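Local coordinates for protein N-(5'-phosphoribosyl)anthranilate isomerase (Pyrococcus furiosus, PDB 4AAJ) that catalyses the isomerisation of N-(5-phospho-beta-D-ribosyl)anthranilate to 1-(2-carboxyphenylamino)-1-deoxy-D-ribulose 5-phosphate, the third of five steps from chorismate to tryptophan, at residues M86-T91 and K112-F117; Q105-L110 and V116-A121; H162-S167 and I191-P196. All coordinates share one frame; numbering follows the deposited sequence.

Interaction 1 (M86-T91 and K112-F117); sequences MAIERT and KEFGVF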
ATOM      1  N   MET A  86      12.115 -15.041  -5.271  1.00 36.20           N
ATOM      2  CA  MET A  86      12.770 -14.730  -6.524  1.00 35.48           C
ATOM      3  C   MET A  86      12.555 -13.290  -6.972  1.00 34.39           C
ATOM      4  O   MET A  86      13.466 -12.673  -7.496  1.00 31.60           O
ATOM      5  CB  MET A  86      12.370 -15.738  -7.612  1.00 39.84           C
ATOM      6  CG  MET A  86      12.869 -17.160  -7.346  1.00 44.91           C
ATOM      7  SD  MET A  86      14.541 -17.290  -6.663  1.00 52.77           S
ATOM      8  CE  MET A  86      15.561 -16.742  -8.037  1.00 53.17           C
ATOM      9  N   ALA A  87      11.356 -12.743  -6.750  1.00 32.46           N
ATOM     10  CA  ALA A  87      11.099 -11.356  -7.104  1.00 29.82           C
ATOM     11  C   ALA A  87      11.953 -10.391  -6.275  1.00 27.81           C
ATOM     12  O   ALA A  87      12.458  -9.401  -6.792  1.00 26.52           O
ATOM     13  CB  ALA A  87       9.616 -11.017  -6.950  1.00 30.91           C
ATOM     14  N   ILE A  88      12.085 -10.693  -4.992  1.00 30.43           N
ATOM     15  CA  ILE A  88      12.879  -9.873  -4.073  1.00 31.33           C
ATOM     16  C   ILE A  88      14.351  -9.889  -4.511  1.00 31.43           C
ATOM     17  O   ILE A  88      14.966  -8.823  -4.650  1.00 32.32           O
ATOM     18  CB  ILE A  88      12.705 -10.350  -2.610  1.00 31.13           C
ATOM     19  CG1 ILE A  88      11.269 -10.099  -2.132  1.00 30.25           C
ATOM     20  CG2 ILE A  88      13.685  -9.642  -1.670  1.00 31.33           C
ATOM     21  CD1 ILE A  88      10.907 -10.850  -0.865  1.00 31.65           C
ATOM     22  N   GLU A  89      14.873 -11.086  -4.781  1.00 34.14           N
ATOM     23  CA  GLU A  89      16.260 -11.270  -5.219  1.00 37.80           C
ATOM     24  C   GLU A  89      16.542 -10.536  -6.520  1.00 37.51           C
ATOM     25  O   GLU A  89      17.558  -9.838  -6.665  1.00 38.49           O
ATOM     26  CB  GLU A  89      16.573 -12.756  -5.379  1.00 40.24           C
ATOM     27  CG  GLU A  89      16.783 -13.480  -4.065  1.00 43.65           C
ATOM     28  CD  GLU A  89      16.983 -14.974  -4.226  1.00 46.52           C
ATOM     29  OE1 GLU A  89      17.259 -15.442  -5.357  1.00 49.46           O
ATOM     30  OE2 GLU A  89      16.869 -15.690  -3.212  1.00 48.91           O
ATOM     31  N   ARG A  90      15.614 -10.675  -7.463  1.00 36.12           N
ATOM     32  CA  ARG A  90      15.754 -10.064  -8.768  1.00 36.88           C
ATOM     33  C   ARG A  90      15.621  -8.539  -8.732  1.00 35.28           C
ATOM     34  O   ARG A  90      16.169  -7.873  -9.589  1.00 37.61           O
ATOM     35  CB  ARG A  90      14.773 -10.701  -9.784  1.00 36.26           C
ATOM     36  CG  ARG A  90      15.103 -12.148 -10.129  1.00 39.96           C
ATOM     37  CD  ARG A  90      13.904 -12.907 -10.695  1.00 42.91           C
ATOM     38  NE  ARG A  90      14.147 -14.351 -10.812  1.00 45.16           N
ATOM     39  CZ  ARG A  90      13.188 -15.273 -10.899  1.00 46.18           C
ATOM     40  NH1 ARG A  90      11.910 -14.919 -10.865  1.00 46.26           N
ATOM     41  NH2 ARG A  90      13.501 -16.557 -10.998  1.00 48.32           N
ATOM     42  N   THR A  91      14.937  -7.973  -7.727  1.00 32.90           N
ATOM     43  CA  THR A  91      14.729  -6.521  -7.686  1.00 29.35           C
ATOM     44  C   THR A  91      15.517  -5.734  -6.626  1.00 28.90           C
ATOM     45  O   THR A  91      15.627  -4.512  -6.741  1.00 31.99           O
ATOM     46  CB  THR A  91      13.256  -6.139  -7.451  1.00 28.61           C
ATOM     47  OG1 THR A  91      12.824  -6.706  -6.198  1.00 29.74           O
ATOM     48  CG2 THR A  91      12.362  -6.624  -8.610  1.00 29.29           C
ATOM     49  N   LYS A 112      12.365 -13.337   7.700  1.00 44.03           N
ATOM     50  CA  LYS A 112      13.584 -13.880   8.307  1.00 46.43           C
ATOM     51  C   LYS A 112      14.709 -13.992   7.293  1.00 44.60           C
ATOM     52  O   LYS A 112      15.807 -13.481   7.524  1.00 45.34           O
ATOM     53  CB  LYS A 112      13.324 -15.235   8.976  1.00 48.04           C
ATOM     54  CG  LYS A 112      12.236 -15.226  10.042  1.00 55.44           C
ATOM     55  CD  LYS A 112      12.469 -14.158  11.105  1.00 58.67           C
ATOM     56  CE  LYS A 112      11.231 -13.951  11.971  1.00 60.54           C
ATOM     57  NZ  LYS A 112      10.769 -15.210  12.623  1.00 63.59           N
ATOM     58  N   GLU A 113      14.425 -14.640   6.165  1.00 41.55           N
ATOM     59  CA  GLU A 113      15.433 -14.888   5.137  1.00 41.31           C
ATOM     60  C   GLU A 113      15.926 -13.611   4.469  1.00 41.26           C
ATOM     61  O   GLU A 113      17.112 -13.485   4.171  1.00 43.53           O
ATOM     62  CB  GLU A 113      14.898 -15.877   4.090  1.00 43.77           C
ATOM     63  CG  GLU A 113      15.869 -16.208   2.966  1.00 45.15           C
ATOM     64  CD  GLU A 113      15.423 -17.380   2.106  1.00 48.01           C
ATOM     65  OE1 GLU A 113      14.331 -17.935   2.350  1.00 50.48           O
ATOM     66  OE2 GLU A 113      16.169 -17.745   1.175  1.00 50.23           O
ATOM     67  N   PHE A 114      15.021 -12.662   4.241  1.00 37.95           N
ATOM     68  CA  PHE A 114      15.348 -11.483   3.446  1.00 36.89           C
ATOM     69  C   PHE A 114      15.384 -10.167   4.228  1.00 36.68           C
ATOM     70  O   PHE A 114      15.892  -9.168   3.733  1.00 39.08           O
ATOM     71  CB  PHE A 114      14.398 -11.372   2.252  1.00 37.80           C
ATOM     72  CG  PHE A 114      14.545 -12.495   1.266  1.00 39.27           C
ATOM     73  CD1 PHE A 114      15.657 -12.560   0.428  1.00 41.73           C
ATOM     74  CD2 PHE A 114      13.591 -13.497   1.192  1.00 37.75           C
ATOM     75  CE1 PHE A 114      15.799 -13.603  -0.475  1.00 39.90           C
ATOM     76  CE2 PHE A 114      13.720 -14.534   0.289  1.00 40.49           C
ATOM     77  CZ  PHE A 114      14.830 -14.590  -0.544  1.00 39.92           C
ATOM     78  N   GLY A 115      14.838 -10.164   5.438  1.00 36.32           N
ATOM     79  CA  GLY A 115      14.769  -8.940   6.233  1.00 35.15           C
ATOM     80  C   GLY A 115      13.894  -7.860   5.619  1.00 34.93           C
ATOM     81  O   GLY A 115      14.065  -6.676   5.910  1.00 35.72           O
ATOM     82  N   VAL A 116      12.963  -8.259   4.752  1.00 32.08           N
ATOM     83  CA  VAL A 116      12.028  -7.312   4.150  1.00 30.10           C
ATOM     84  C   VAL A 116      10.981  -6.835   5.146  1.00 30.15           C
ATOM     85  O   VAL A 116      10.576  -7.584   6.043  1.00 29.97           O
ATOM     86  CB  VAL A 116      11.317  -7.874   2.893  1.00 30.37           C
ATOM     87  CG1 VAL A 116      12.293  -8.002   1.729  1.00 32.78           C
ATOM     88  CG2 VAL A 116      10.625  -9.205   3.177  1.00 30.05           C
ATOM     89  N   PHE A 117      10.589  -5.574   5.008  1.00 26.86           N
ATOM     90  CA  PHE A 117       9.426  -5.024   5.700  1.00 29.18           C
ATOM     91  C   PHE A 117       8.183  -5.434   4.913  1.00 29.32           C
ATOM     92  O   PHE A 117       8.118  -5.205   3.712  1.00 29.69           O
ATOM     93  CB  PHE A 117       9.551  -3.506   5.733  1.00 29.23           C
ATOM     94  CG  PHE A 117       8.420  -2.798   6.435  1.00 31.36           C
ATOM     95  CD1 PHE A 117       7.176  -2.637   5.817  1.00 30.83           C
ATOM     96  CD2 PHE A 117       8.619  -2.240   7.700  1.00 32.88           C
ATOM     97  CE1 PHE A 117       6.138  -1.968   6.452  1.00 31.91           C
ATOM     98  CE2 PHE A 117       7.584  -1.557   8.339  1.00 34.25           C
ATOM     99  CZ  PHE A 117       6.348  -1.418   7.718  1.00 33.69           C
TER
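Phe114, the last residue of helix 104-114, meets Glu89 and Ile88 on helix 81-91 with different parts of its ring. The Glu89 carboxylate arrives at the far edge, in the ring plane, with OE2 3.5 Å from Phe114 CZ; the two planes stand 56° apart. There the oxygen faces ring hydrogens, probably a mildly favourable position for an anion, although the like-charged Glu113 carboxylate is nearby, Glu89 OE2 to Glu113 OE2 4.9 Å. Glu89 gets this far because its chain is extended beyond CG (chi2 175°), and its CG also lies 3.7 Å from Phe114 CE1. Ile88 CG2 comes in obliquely, 4.1 Å from Phe114 CD1, while CG of Glu113 covers part of one ring face. Gly115, the first residue past the helix, has a positive phi of 64°, and from there the chain runs inward toward strand 117-123. Val116 and Ile88 then reach toward each other tip to tip, Val116 CG1 lying 4.0 Å from Ile88 CG2. Helix 81-91 packed against the end of helix 104-114 and the loop after it, apolar and buried inside, more polar at the outer margin, is part of the helical shell of a (beta/alpha)8, or TIM, barrel.

Interaction 2 (Q105-L110 and V116-A121); sequences QTIDTL and VFVMKA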
ATOM      1  N   GLN A 105       2.945 -18.349   7.157  1.00 43.82           N
ATOM      2  CA  GLN A 105       4.259 -19.009   7.159  1.00 44.56           C
ATOM      3  C   GLN A 105       5.188 -18.467   6.077  1.00 42.97           C
ATOM      4  O   GLN A 105       6.393 -18.351   6.283  1.00 42.38           O
ATOM      5  CB  GLN A 105       4.116 -20.530   7.012  1.00 46.28           C
ATOM      6  CG  GLN A 105       3.543 -21.230   8.232  1.00 47.16           C
ATOM      7  CD  GLN A 105       2.030 -21.119   8.364  1.00 49.96           C
ATOM      8  OE1 GLN A 105       1.352 -20.482   7.546  1.00 48.40           O
ATOM      9  NE2 GLN A 105       1.491 -21.749   9.402  1.00 45.56           N
ATOM     10  N   THR A 106       4.612 -18.145   4.924  1.00 40.68           N
ATOM     11  CA  THR A 106       5.347 -17.559   3.816  1.00 38.17           C
ATOM     12  C   THR A 106       5.819 -16.155   4.184  1.00 37.15           C
ATOM     13  O   THR A 106       6.984 -15.803   3.993  1.00 37.11           O
ATOM     14  CB  THR A 106       4.452 -17.502   2.560  1.00 37.29           C
ATOM     15  OG1 THR A 106       4.272 -18.830   2.045  1.00 40.42           O
ATOM     16  CG2 THR A 106       5.065 -16.620   1.486  1.00 37.10           C
ATOM     17  N   ILE A 107       4.906 -15.357   4.728  1.00 36.26           N
ATOM     18  CA  ILE A 107       5.241 -14.002   5.136  1.00 36.16           C
ATOM     19  C   ILE A 107       6.346 -14.016   6.197  1.00 38.07           C
ATOM     20  O   ILE A 107       7.314 -13.253   6.114  1.00 35.99           O
ATOM     21  CB  ILE A 107       3.985 -13.240   5.614  1.00 38.25           C
ATOM     22  CG1 ILE A 107       3.141 -12.831   4.395  1.00 38.58           C
ATOM     23  CG2 ILE A 107       4.372 -12.056   6.490  1.00 36.69           C
ATOM     24  CD1 ILE A 107       1.735 -12.376   4.723  1.00 41.50           C
ATOM     25  N   ASP A 108       6.215 -14.904   7.178  1.00 39.08           N
ATOM     26  CA  ASP A 108       7.194 -14.980   8.250  1.00 39.94           C
ATOM     27  C   ASP A 108       8.576 -15.381   7.741  1.00 37.37           C
ATOM     28  O   ASP A 108       9.584 -14.800   8.160  1.00 40.19           O
ATOM     29  CB  ASP A 108       6.727 -15.929   9.356  1.00 44.15           C
ATOM     30  CG  ASP A 108       7.437 -15.673  10.674  1.00 50.57           C
ATOM     31  OD1 ASP A 108       7.649 -14.488  11.030  1.00 53.50           O
ATOM     32  OD2 ASP A 108       7.791 -16.659  11.352  1.00 54.46           O
ATOM     33  N   THR A 109       8.625 -16.359   6.843  1.00 36.20           N
ATOM     34  CA  THR A 109       9.896 -16.826   6.278  1.00 35.67           C
ATOM     35  C   THR A 109      10.563 -15.789   5.362  1.00 35.23           C
ATOM     36  O   THR A 109      11.788 -15.660   5.361  1.00 34.98           O
ATOM     37  CB  THR A 109       9.740 -18.187   5.561  1.00 35.93           C
ATOM     38  OG1 THR A 109       9.092 -19.113   6.442  1.00 39.85           O
ATOM     39  CG2 THR A 109      11.100 -18.748   5.157  1.00 39.26           C
ATOM     40  N   LEU A 110       9.766 -15.042   4.592  1.00 33.92           N
ATOM     41  CA  LEU A 110      10.307 -13.939   3.802  1.00 32.97           C
ATOM     42  C   LEU A 110      10.973 -12.874   4.681  1.00 33.34           C
ATOM     43  O   LEU A 110      12.038 -12.371   4.335  1.00 33.47           O
ATOM     44  CB  LEU A 110       9.239 -13.294   2.905  1.00 33.30           C
ATOM     45  CG  LEU A 110       8.619 -14.161   1.809  1.00 32.31           C
ATOM     46  CD1 LEU A 110       7.445 -13.414   1.195  1.00 32.18           C
ATOM     47  CD2 LEU A 110       9.632 -14.547   0.745  1.00 30.79           C
ATOM     48  N   VAL A 116      12.963  -8.259   4.752  1.00 32.08           N
ATOM     49  CA  VAL A 116      12.028  -7.312   4.150  1.00 30.10           C
ATOM     50  C   VAL A 116      10.981  -6.835   5.146  1.00 30.15           C
ATOM     51  O   VAL A 116      10.576  -7.584   6.043  1.00 29.97           O
ATOM     52  CB  VAL A 116      11.317  -7.874   2.893  1.00 30.37           C
ATOM     53  CG1 VAL A 116      12.293  -8.002   1.729  1.00 32.78           C
ATOM     54  CG2 VAL A 116      10.625  -9.205   3.177  1.00 30.05           C
ATOM     55  N   PHE A 117      10.589  -5.574   5.008  1.00 26.86           N
ATOM     56  CA  PHE A 117       9.426  -5.024   5.700  1.00 29.18           C
ATOM     57  C   PHE A 117       8.183  -5.434   4.913  1.00 29.32           C
ATOM     58  O   PHE A 117       8.118  -5.205   3.712  1.00 29.69           O
ATOM     59  CB  PHE A 117       9.551  -3.506   5.733  1.00 29.23           C
ATOM     60  CG  PHE A 117       8.420  -2.798   6.435  1.00 31.36           C
ATOM     61  CD1 PHE A 117       7.176  -2.637   5.817  1.00 30.83           C
ATOM     62  CD2 PHE A 117       8.619  -2.240   7.700  1.00 32.88           C
ATOM     63  CE1 PHE A 117       6.138  -1.968   6.452  1.00 31.91           C
ATOM     64  CE2 PHE A 117       7.584  -1.557   8.339  1.00 34.25           C
ATOM     65  CZ  PHE A 117       6.348  -1.418   7.718  1.00 33.69           C
ATOM     66  N   VAL A 118       7.209  -6.030   5.592  1.00 27.73           N
ATOM     67  CA  VAL A 118       6.030  -6.574   4.917  1.00 27.71           C
ATOM     68  C   VAL A 118       4.750  -5.818   5.228  1.00 27.96           C
ATOM     69  O   VAL A 118       4.306  -5.755   6.391  1.00 27.02           O
ATOM     70  CB  VAL A 118       5.809  -8.071   5.248  1.00 26.00           C
ATOM     71  CG1 VAL A 118       4.594  -8.602   4.485  1.00 27.46           C
ATOM     72  CG2 VAL A 118       7.041  -8.896   4.901  1.00 28.85           C
ATOM     73  N   MET A 119       4.135  -5.264   4.185  1.00 26.61           N
ATOM     74  CA  MET A 119       2.804  -4.716   4.333  1.00 27.00           C
ATOM     75  C   MET A 119       1.847  -5.699   3.691  1.00 28.25           C
ATOM     76  O   MET A 119       2.056  -6.122   2.550  1.00 27.05           O
ATOM     77  CB  MET A 119       2.682  -3.338   3.696  1.00 27.44           C
ATOM     78  CG  MET A 119       1.278  -2.755   3.836  1.00 28.19           C
ATOM     79  SD  MET A 119       1.226  -0.955   3.836  1.00 30.82           S
ATOM     80  CE  MET A 119       1.955  -0.656   2.227  1.00 31.79           C
ATOM     81  N   LYS A 120       0.833  -6.116   4.439  1.00 27.49           N
ATOM     82  CA  LYS A 120      -0.174  -7.010   3.872  1.00 28.83           C
ATOM     83  C   LYS A 120      -1.498  -6.285   3.701  1.00 28.09           C
ATOM     84  O   LYS A 120      -1.922  -5.527   4.580  1.00 28.96           O
ATOM     85  CB  LYS A 120      -0.358  -8.311   4.685  1.00 31.14           C
ATOM     86  CG  LYS A 120      -1.503  -9.153   4.106  1.00 32.79           C
ATOM     87  CD  LYS A 120      -1.560 -10.599   4.552  1.00 34.99           C
ATOM     88  CE  LYS A 120      -2.954 -11.154   4.270  1.00 36.48           C
ATOM     89  NZ  LYS A 120      -3.131 -11.656   2.878  1.00 37.30           N
ATOM     90  N   ALA A 121      -2.136  -6.519   2.558  1.00 28.34           N
ATOM     91  CA  ALA A 121      -3.424  -5.934   2.206  1.00 29.15           C
ATOM     92  C   ALA A 121      -4.587  -6.808   2.638  1.00 33.73           C
ATOM     93  O   ALA A 121      -4.585  -8.022   2.407  1.00 34.41           O
ATOM     94  CB  ALA A 121      -3.500  -5.705   0.703  1.00 31.04           C
TER
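Gln105 O, on the same helix as the Ile107 and Leu110 that pack on residues 116-121, takes two donors from Thr109: OG1 at 2.8 Å and the backbone N at 3.0 Å. They approach from opposite faces of the carbonyl plane, and both bonds lie within the helix. On the inner side, Ile107 divides its branches between two strand residues. Its CG2 lies 4.0 Å from Val118 CG1, the side chains crossing at a slant. CD1 reaches further along the strand to Lys120 CD, 3.7 Å away, where the two chains meet at about a right angle. Lys120 thus offers its aliphatic middle to the isoleucine; chi1 of 175° sets CG opposite the backbone N, and the chain bends only at its end. Its ammonium group makes cation-pi contacts with Tyr145 and Phe122. Just before the strand begins, Val116 CG2 touches the helix backbone at Leu110 O, 3.7 Å away. All five residues that meet here are buried. They close the beta-alpha-beta unit of strand 95-98, helix 104-114 and strand 117-123: Leu110 and Val118 both also rest on Ile96 of strand 95-98, and Leu110 touches Phe81 and Trp84 of helix 81-91.

Interaction 3 (H162-S167 and I191-P196); sequences HDLRVS and IKVVKP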
ATOM      1  N   HIS A 162     -16.855   2.594   0.057  1.00 66.60           N
ATOM      2  CA  HIS A 162     -18.151   3.123   0.461  1.00 63.90           C
ATOM      3  C   HIS A 162     -18.217   3.235   1.954  1.00 63.87           C
ATOM      4  O   HIS A 162     -18.113   4.331   2.512  1.00 60.83           O
ATOM      5  N   ASP A 163     -18.396   2.096   2.617  1.00 60.32           N
ATOM      6  CA  ASP A 163     -18.413   2.057   4.074  1.00 57.73           C
ATOM      7  C   ASP A 163     -17.013   2.275   4.631  1.00 55.96           C
ATOM      8  O   ASP A 163     -16.073   1.589   4.232  1.00 56.61           O
ATOM      9  CB  ASP A 163     -18.955   0.723   4.579  1.00 58.82           C
ATOM     10  CG  ASP A 163     -18.890   0.613   6.086  1.00 59.08           C
ATOM     11  OD1 ASP A 163     -19.679   1.309   6.761  1.00 60.78           O
ATOM     12  OD2 ASP A 163     -18.044  -0.156   6.591  1.00 57.24           O
ATOM     13  N   LEU A 164     -16.900   3.234   5.551  1.00 54.55           N
ATOM     14  CA  LEU A 164     -15.648   3.574   6.220  1.00 51.30           C
ATOM     15  C   LEU A 164     -15.690   3.197   7.700  1.00 51.85           C
ATOM     16  O   LEU A 164     -14.710   3.394   8.429  1.00 47.98           O
ATOM     17  CB  LEU A 164     -15.376   5.077   6.110  1.00 51.86           C
ATOM     18  CG  LEU A 164     -15.188   5.736   4.742  1.00 53.25           C
ATOM     19  CD1 LEU A 164     -15.174   7.243   4.910  1.00 51.96           C
ATOM     20  CD2 LEU A 164     -13.913   5.271   4.060  1.00 53.26           C
ATOM     21  N   ARG A 165     -16.831   2.673   8.141  1.00 49.03           N
ATOM     22  CA  ARG A 165     -17.038   2.334   9.542  1.00 48.66           C
ATOM     23  C   ARG A 165     -16.162   1.179  10.023  1.00 44.94           C
ATOM     24  O   ARG A 165     -15.614   1.242  11.124  1.00 43.82           O
ATOM     25  CB  ARG A 165     -18.518   2.040   9.819  1.00 53.87           C
ATOM     26  CG  ARG A 165     -19.391   3.286   9.934  1.00 58.46           C
ATOM     27  CD  ARG A 165     -19.000   4.129  11.140  1.00 62.94           C
ATOM     28  NE  ARG A 165     -19.177   3.404  12.400  1.00 68.41           N
ATOM     29  CZ  ARG A 165     -18.467   3.621  13.507  1.00 70.96           C
ATOM     30  NH1 ARG A 165     -17.509   4.541  13.526  1.00 72.47           N
ATOM     31  NH2 ARG A 165     -18.712   2.905  14.598  1.00 72.30           N
ATOM     32  N   VAL A 166     -16.033   0.131   9.211  1.00 40.94           N
ATOM     33  CA  VAL A 166     -15.172  -0.999   9.568  1.00 40.52           C
ATOM     34  C   VAL A 166     -13.741  -0.479   9.696  1.00 41.85           C
ATOM     35  O   VAL A 166     -13.063  -0.741  10.701  1.00 40.09           O
ATOM     36  CB  VAL A 166     -15.236  -2.150   8.544  1.00 40.38           C
ATOM     37  CG1 VAL A 166     -14.318  -3.296   8.958  1.00 41.48           C
ATOM     38  CG2 VAL A 166     -16.665  -2.665   8.387  1.00 42.55           C
ATOM     39  N   SER A 167     -13.310   0.288   8.688  1.00 41.16           N
ATOM     40  CA  SER A 167     -11.954   0.854   8.656  1.00 40.68           C
ATOM     41  C   SER A 167     -11.630   1.687   9.902  1.00 41.64           C
ATOM     42  O   SER A 167     -10.570   1.514  10.500  1.00 41.23           O
ATOM     43  CB  SER A 167     -11.717   1.647   7.366  1.00 40.19           C
ATOM     44  OG  SER A 167     -11.633   0.758   6.262  1.00 39.82           O
ATOM     45  N   ILE A 191      -9.679  10.732   6.264  1.00 46.40           N
ATOM     46  CA  ILE A 191      -8.746  10.797   7.389  1.00 48.04           C
ATOM     47  C   ILE A 191      -9.444  11.161   8.709  1.00 50.69           C
ATOM     48  O   ILE A 191      -9.098  10.621   9.763  1.00 49.59           O
ATOM     49  CB  ILE A 191      -7.569  11.754   7.096  1.00 48.08           C
ATOM     50  CG1 ILE A 191      -6.646  11.129   6.043  1.00 48.96           C
ATOM     51  CG2 ILE A 191      -6.784  12.053   8.366  1.00 49.42           C
ATOM     52  CD1 ILE A 191      -5.578  12.056   5.502  1.00 49.39           C
ATOM     53  N   LYS A 192     -10.421  12.066   8.643  1.00 52.69           N
ATOM     54  CA  LYS A 192     -11.176  12.468   9.835  1.00 53.17           C
ATOM     55  C   LYS A 192     -12.001  11.319  10.403  1.00 51.39           C
ATOM     56  O   LYS A 192     -12.065  11.138  11.616  1.00 55.02           O
ATOM     57  CB  LYS A 192     -12.071  13.678   9.552  1.00 55.13           C
ATOM     58  CG  LYS A 192     -11.346  15.015   9.561  1.00 57.15           C
ATOM     59  CD  LYS A 192     -12.325  16.182   9.680  1.00 61.18           C
ATOM     60  CE  LYS A 192     -12.894  16.612   8.334  1.00 60.45           C
ATOM     61  NZ  LYS A 192     -11.970  17.528   7.604  1.00 62.22           N
ATOM     62  N   VAL A 193     -12.614  10.532   9.525  1.00 50.28           N
ATOM     63  CA  VAL A 193     -13.459   9.422   9.954  1.00 48.01           C
ATOM     64  C   VAL A 193     -12.626   8.231  10.427  1.00 48.17           C
ATOM     65  O   VAL A 193     -12.845   7.716  11.520  1.00 48.89           O
ATOM     66  CB  VAL A 193     -14.434   8.983   8.841  1.00 50.29           C
ATOM     67  CG1 VAL A 193     -15.269   7.791   9.288  1.00 50.12           C
ATOM     68  CG2 VAL A 193     -15.336  10.138   8.443  1.00 50.80           C
ATOM     69  N   VAL A 194     -11.669   7.814   9.603  1.00 44.48           N
ATOM     70  CA  VAL A 194     -10.894   6.593   9.849  1.00 42.16           C
ATOM     71  C   VAL A 194      -9.771   6.805  10.859  1.00 40.69           C
ATOM     72  O   VAL A 194      -9.459   5.904  11.652  1.00 41.41           O
ATOM     73  CB  VAL A 194     -10.311   6.025   8.525  1.00 41.50           C
ATOM     74  CG1 VAL A 194      -9.550   4.733   8.779  1.00 38.35           C
ATOM     75  CG2 VAL A 194     -11.428   5.790   7.511  1.00 41.96           C
ATOM     76  N   LYS A 195      -9.173   7.996  10.838  1.00 42.56           N
ATOM     77  CA  LYS A 195      -7.979   8.298  11.638  1.00 43.12           C
ATOM     78  C   LYS A 195      -6.895   7.219  11.508  1.00 41.00           C
ATOM     79  O   LYS A 195      -6.464   6.620  12.494  1.00 40.60           O
ATOM     80  CB  LYS A 195      -8.349   8.606  13.095  1.00 49.15           C
ATOM     81  CG  LYS A 195      -8.893  10.017  13.261  1.00 52.96           C
ATOM     82  CD  LYS A 195      -9.362  10.291  14.682  1.00 57.37           C
ATOM     83  CE  LYS A 195      -9.993  11.670  14.797  1.00 58.93           C
ATOM     84  NZ  LYS A 195     -11.259  11.769  14.017  1.00 58.08           N
ATOM     85  N   PRO A 196      -6.450   6.965  10.271  1.00 40.04           N
ATOM     86  CA  PRO A 196      -5.468   5.905  10.039  1.00 38.29           C
ATOM     87  C   PRO A 196      -4.048   6.370  10.353  1.00 36.56           C
ATOM     88  O   PRO A 196      -3.815   7.562  10.562  1.00 37.63           O
ATOM     89  CB  PRO A 196      -5.602   5.658   8.538  1.00 38.34           C
ATOM     90  CG  PRO A 196      -5.925   7.005   7.982  1.00 38.55           C
ATOM     91  CD  PRO A 196      -6.781   7.686   9.027  1.00 39.34           C
TER
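A chi1 of -178° places CG1 of Val194 opposite its own backbone N and CG2 opposite its carbonyl carbon, and both methyls fall against the start of helix 165-173. On the other side Leu164 has chi1 near -62°, with CG turned beside its backbone N, and it is the CB that meets the valines. The contact belongs to the outer layer of the TIM barrel, where the first turn of helix 165-173 and the residue before it pack on the last turn of helix 187-194.

Leu164 CB lies 4.2 Å from Val193 CG1 and equally far from Val194 CG2, so it spans two successive residues of the partner helix. Val193 is at the exposed margin, whereas Val194 is buried. Val194 CG1 lies 3.8 Å from Ser167 O and 4.0 Å from Ser167 CB, and CG2 is also close to that carbon. Ser167 and Val194 mark the nearest approach of the two backbones, their CA atoms 6.0 Å apart. Ser168, next along the helix, adds a polar tie, its OG hydrogen-bonded to Val193 O and weakly to Leu164 O.

Both segments also contain a helix end with its own polar bonds. Asp163 caps the entry into helix 165-173 through two weak bonds, from Arg165 N to OD1 and from Val166 N to OD2. Lys195, the first residue after helix 187-194, has positive phi, and its side chain folds back so that Lys195 NZ bonds to Lys192 O at 2.6 Å, in the carbonyl plane, with a C=O...N angle of 149°.

Overall arrangement
Interactions 1 and 2 are neighbours, their centres 10 Å apart. They share helix 104-114 and the residues Val116 and Phe117, and they touch where Ile88 CD1 lies 4.2 Å from Leu110 CD2. One helix is thereby packed laterally on helix 81-91 and inward on strand 117-123, so the apolar contacts of the shell run on into those against the barrel wall at Ile88 and Leu110. Interaction 3 follows later in the chain, between helices 165-173 and 187-194. Its centre lies 32 Å from that of interaction 1, on the opposite side of the chain's centre, and 25 Å from that of interaction 2. The eight-stranded barrel thus has helix-to-helix seams on both flanks of this single-chain enzyme.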